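Local coordinates for protein mosquitocidal toxin (Bacillus sphaericus, PDB 2CB4) that probably transfers ADP-ribose from NAD to target proteins, the chain being the catalytic domain of a larger mosquito-killing toxin, at residues 114-127 with 253-265. The protein carries 1 engineered substitution. Residues are numbered along the deposited sequence; the frame is centred on the assembly and turned at random.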
# COMPACT_ATOMS: atom_id res chain seq x y z
N TYR A 114 -33.71 3.78 11.12
CA TYR A 114 -33.15 5.05 10.69
C TYR A 114 -33.81 6.21 11.46
O TYR A 114 -33.16 7.03 12.08
CB TYR A 114 -33.20 5.18 9.15
CG TYR A 114 -33.13 6.57 8.75
CD1 TYR A 114 -31.90 7.23 8.77
CD2 TYR A 114 -34.30 7.32 8.47
CE1 TYR A 114 -31.83 8.59 8.51
CE2 TYR A 114 -34.23 8.65 8.21
CZ TYR A 114 -32.97 9.29 8.24
OH TYR A 114 -32.87 10.60 7.91
N LEU A 115 -35.12 6.22 11.49
CA LEU A 115 -35.90 7.25 12.21
C LEU A 115 -35.75 7.21 13.73
O LEU A 115 -35.78 8.22 14.43
CB LEU A 115 -37.39 7.05 11.89
CG LEU A 115 -37.83 7.13 10.43
CD1 LEU A 115 -39.26 6.58 10.39
CD2 LEU A 115 -37.74 8.65 9.93
N ARG A 116 -35.72 6.02 14.28
CA ARG A 116 -35.60 5.88 15.71
C ARG A 116 -34.22 6.09 16.29
O ARG A 116 -34.08 6.52 17.44
CB ARG A 116 -36.08 4.48 16.12
CG ARG A 116 -36.17 4.31 17.67
CD ARG A 116 -36.80 2.99 18.08
NE ARG A 116 -38.19 2.86 17.63
CZ ARG A 116 -39.22 3.53 18.16
NH1 ARG A 116 -39.01 4.39 19.17
NH2 ARG A 116 -40.45 3.34 17.69
N THR A 117 -33.19 5.71 15.54
CA THR A 117 -31.83 5.74 16.04
C THR A 117 -30.85 6.63 15.29
O THR A 117 -29.76 6.92 15.81
CB THR A 117 -31.22 4.30 16.01
OG1 THR A 117 -30.84 3.99 14.67
CG2 THR A 117 -32.21 3.25 16.49
N ASN A 118 -31.20 7.00 14.06
CA ASN A 118 -30.33 7.81 13.21
C ASN A 118 -29.13 7.05 12.67
O ASN A 118 -28.11 7.64 12.35
CB ASN A 118 -29.85 9.09 13.90
CG ASN A 118 -29.57 10.23 12.89
OD1 ASN A 118 -30.16 10.28 11.79
ND2 ASN A 118 -28.69 11.12 13.27
N SER A 119 -29.27 5.74 12.55
CA SER A 119 -28.22 4.89 12.00
C SER A 119 -28.01 5.28 10.52
O SER A 119 -28.92 5.78 9.87
CB SER A 119 -28.70 3.42 12.10
OG SER A 119 -30.06 3.29 11.66
N PRO A 120 -26.81 5.07 9.98
CA PRO A 120 -26.51 5.42 8.58
C PRO A 120 -27.41 4.67 7.61
O PRO A 120 -27.61 3.45 7.74
CB PRO A 120 -25.06 4.97 8.38
CG PRO A 120 -24.52 4.80 9.76
CD PRO A 120 -25.65 4.49 10.67
N SER A 121 -27.93 5.38 6.62
CA SER A 121 -28.81 4.75 5.67
C SER A 121 -28.82 5.53 4.37
O SER A 121 -28.09 6.50 4.22
CB SER A 121 -30.23 4.72 6.26
OG SER A 121 -30.78 6.02 6.30
N ILE A 122 -29.66 5.08 3.44
CA ILE A 122 -29.83 5.72 2.14
C ILE A 122 -30.88 6.84 2.21
O ILE A 122 -31.19 7.48 1.20
CB ILE A 122 -30.30 4.70 1.07
CG1 ILE A 122 -31.65 4.06 1.46
CG2 ILE A 122 -29.23 3.63 0.81
CD1 ILE A 122 -32.46 3.55 0.24
N PHE A 123 -31.44 7.08 3.40
CA PHE A 123 -32.48 8.10 3.56
C PHE A 123 -31.96 9.49 3.95
O PHE A 123 -31.03 9.65 4.75
CB PHE A 123 -33.52 7.68 4.64
CG PHE A 123 -34.07 6.29 4.45
CD1 PHE A 123 -34.98 6.02 3.43
CD2 PHE A 123 -33.67 5.24 5.29
CE1 PHE A 123 -35.45 4.71 3.23
CE2 PHE A 123 -34.14 3.95 5.10
CZ PHE A 123 -35.03 3.68 4.07
N VAL A 124 -32.64 10.52 3.44
CA VAL A 124 -32.32 11.89 3.80
C VAL A 124 -33.59 12.52 4.34
O VAL A 124 -34.61 12.41 3.77
CB VAL A 124 -31.75 12.71 2.56
CG1 VAL A 124 -31.74 14.21 2.84
CG2 VAL A 124 -30.39 12.22 2.22
N SER A 125 -33.54 13.16 5.48
CA SER A 125 -34.77 13.75 5.98
C SER A 125 -34.98 15.20 5.62
O SER A 125 -34.04 15.94 5.41
CB SER A 125 -34.80 13.65 7.52
OG SER A 125 -35.10 12.32 7.88
N THR A 126 -36.22 15.61 5.69
CA THR A 126 -36.62 17.02 5.54
C THR A 126 -37.80 17.16 6.53
O THR A 126 -38.33 16.19 7.02
CB THR A 126 -37.00 17.40 4.09
OG1 THR A 126 -38.14 16.63 3.72
CG2 THR A 126 -35.81 17.04 3.08
N THR A 127 -38.17 18.38 6.86
CA THR A 127 -39.27 18.64 7.75
C THR A 127 -40.15 19.66 7.01
O THR A 127 -39.67 20.45 6.21
CB THR A 127 -38.80 19.15 9.17
OG1 THR A 127 -39.93 19.27 10.04
CG2 THR A 127 -38.11 20.51 9.09
N TYR A 253 -17.93 12.78 10.85
CA TYR A 253 -18.96 13.82 11.09
C TYR A 253 -20.32 13.26 10.68
O TYR A 253 -20.44 12.55 9.67
CB TYR A 253 -18.60 15.13 10.32
CG TYR A 253 -19.74 16.05 9.87
CD1 TYR A 253 -20.38 16.92 10.77
CD2 TYR A 253 -20.12 16.12 8.51
CE1 TYR A 253 -21.43 17.77 10.35
CE2 TYR A 253 -21.14 16.97 8.08
CZ TYR A 253 -21.79 17.80 9.00
OH TYR A 253 -22.80 18.63 8.58
N ASN A 254 -21.34 13.54 11.48
CA ASN A 254 -22.67 13.06 11.12
C ASN A 254 -23.46 14.25 10.58
O ASN A 254 -23.91 15.10 11.33
CB ASN A 254 -23.35 12.42 12.34
CG ASN A 254 -24.71 11.85 12.01
OD1 ASN A 254 -25.23 12.00 10.90
ND2 ASN A 254 -25.33 11.25 13.00
N GLN A 255 -23.60 14.30 9.26
CA GLN A 255 -24.33 15.37 8.57
C GLN A 255 -25.82 15.42 8.95
O GLN A 255 -26.48 16.44 8.73
CB GLN A 255 -24.19 15.20 7.06
CG GLN A 255 -24.79 13.92 6.56
CD GLN A 255 -24.12 13.41 5.34
OE1 GLN A 255 -22.91 13.32 5.30
NE2 GLN A 255 -24.90 13.07 4.33
N ASP A 256 -26.33 14.33 9.53
CA ASP A 256 -27.76 14.27 9.94
C ASP A 256 -27.98 14.50 11.43
O ASP A 256 -29.08 14.31 11.92
CB ASP A 256 -28.40 12.91 9.60
CG ASP A 256 -28.41 12.61 8.12
OD1 ASP A 256 -28.32 13.56 7.30
OD2 ASP A 256 -28.53 11.41 7.77
N PHE A 257 -26.95 14.88 12.18
CA PHE A 257 -27.13 15.05 13.61
C PHE A 257 -28.25 16.03 13.94
O PHE A 257 -29.06 15.80 14.84
CB PHE A 257 -25.80 15.47 14.28
CG PHE A 257 -25.80 15.32 15.78
CD1 PHE A 257 -25.68 14.05 16.37
CD2 PHE A 257 -25.98 16.44 16.61
CE1 PHE A 257 -25.71 13.90 17.76
CE2 PHE A 257 -25.99 16.30 18.01
CZ PHE A 257 -25.85 15.03 18.58
N ASP A 258 -28.28 17.14 13.22
CA ASP A 258 -29.28 18.17 13.44
C ASP A 258 -30.66 17.94 12.81
O ASP A 258 -31.48 18.83 12.81
CB ASP A 258 -28.72 19.53 13.03
CG ASP A 258 -27.69 20.04 14.03
OD1 ASP A 258 -27.97 19.95 15.26
OD2 ASP A 258 -26.59 20.42 13.59
N MSE A 259 -30.89 16.74 12.30
CA MSE A 259 -32.17 16.37 11.70
C MSE A 259 -32.76 15.10 12.36
O MSE A 259 -33.71 14.54 11.86
CB MSE A 259 -32.12 16.21 10.16
CG MSE A 259 -32.18 17.53 9.39
SE MSE A 259 -33.67 18.66 9.65
CE MSE A 259 -34.74 17.55 8.62
N PHE A 260 -32.16 14.65 13.47
CA PHE A 260 -32.62 13.47 14.20
C PHE A 260 -33.65 14.02 15.19
O PHE A 260 -33.39 15.02 15.87
CB PHE A 260 -31.44 12.83 14.95
CG PHE A 260 -31.82 11.59 15.73
CD1 PHE A 260 -32.75 10.68 15.20
CD2 PHE A 260 -31.26 11.33 16.97
CE1 PHE A 260 -33.12 9.54 15.91
CE2 PHE A 260 -31.61 10.19 17.70
CZ PHE A 260 -32.55 9.29 17.17
N ALA A 261 -34.83 13.40 15.25
CA ALA A 261 -35.91 13.90 16.10
C ALA A 261 -35.62 14.35 17.52
O ALA A 261 -35.99 15.47 17.90
CB ALA A 261 -37.17 13.04 16.00
N PRO A 262 -34.96 13.52 18.32
CA PRO A 262 -34.63 13.90 19.71
C PRO A 262 -33.64 15.10 19.77
O PRO A 262 -33.46 15.72 20.83
CB PRO A 262 -33.96 12.64 20.28
CG PRO A 262 -34.29 11.54 19.39
CD PRO A 262 -34.60 12.11 18.04
N ASN A 263 -32.99 15.42 18.63
CA ASN A 263 -32.02 16.52 18.54
C ASN A 263 -32.61 17.88 18.23
O ASN A 263 -31.88 18.84 17.95
CB ASN A 263 -30.88 16.18 17.58
CG ASN A 263 -30.06 15.01 18.06
OD1 ASN A 263 -30.28 14.49 19.15
ND2 ASN A 263 -29.12 14.58 17.25
N GLY A 264 -33.94 17.96 18.31
CA GLY A 264 -34.63 19.23 18.06
C GLY A 264 -36.07 19.15 18.53
O GLY A 264 -36.49 18.18 19.16
N GLU A 265 -36.86 20.17 18.18
CA GLU A 265 -38.29 20.19 18.53
C GLU A 265 -38.94 21.43 17.92
O GLU A 265 -38.24 22.29 17.40
CB GLU A 265 -38.43 20.30 20.06
CG GLU A 265 -38.05 21.69 20.54
CD GLU A 265 -37.74 21.76 22.02
OE1 GLU A 265 -37.06 20.83 22.56
OE2 GLU A 265 -38.18 22.74 22.65
O HOH W 1 -35.76 11.08 13.68
O HOH W 2 -28.39 10.18 5.27
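Asn118 and Phe260 mark one of two close backbone approaches between 114-127 and 253-265, with their CA atoms 6.2 Å apart; Ser125 and Met259 mark the other. Side-chain packing and two bridging waters join the segments. At the first approach the chain turns off its helix at Asn118, whose phi is positive, while 253-265 starts with a type I turn from Asn254 to Phe257 and runs on through short 3-10 segments. Asn118 lies over one face of the Phe260 ring: CB sits 3.7 Å from the ring centroid, 18° off the normal, a CH-pi contact, and the amide plane is within 3° of parallel to the ring. Pro262 CD covers the opposite face. With CG anti to the backbone N (chi1 -179°), Phe260 reaches the helix end, where the carbonyls of Leu115 and Arg116 meet the ring edge near its plane; Arg116 O is 3.2 Å from Phe260 CZ. One water, 3.0 Å from Leu115 O, also accepts from Ala261 N. A second water lies within hydrogen-bonding distance of Phe123 O and of Asp256 OD2, 2.8 Å from the latter, while Asp256 OD1 forms a salt bridge with Arg80. Met259, a selenomethionine with a folded side chain, lays CE against the strand backbone, 3.6 Å from Thr126 CA. Thus the segment 253-265 packs across both helix 111-117 and strand 123-131 of the ADP-ribosyltransferase-type domain, the latter strand lying between strands 78-82 and 180-184 in the mixed sheet.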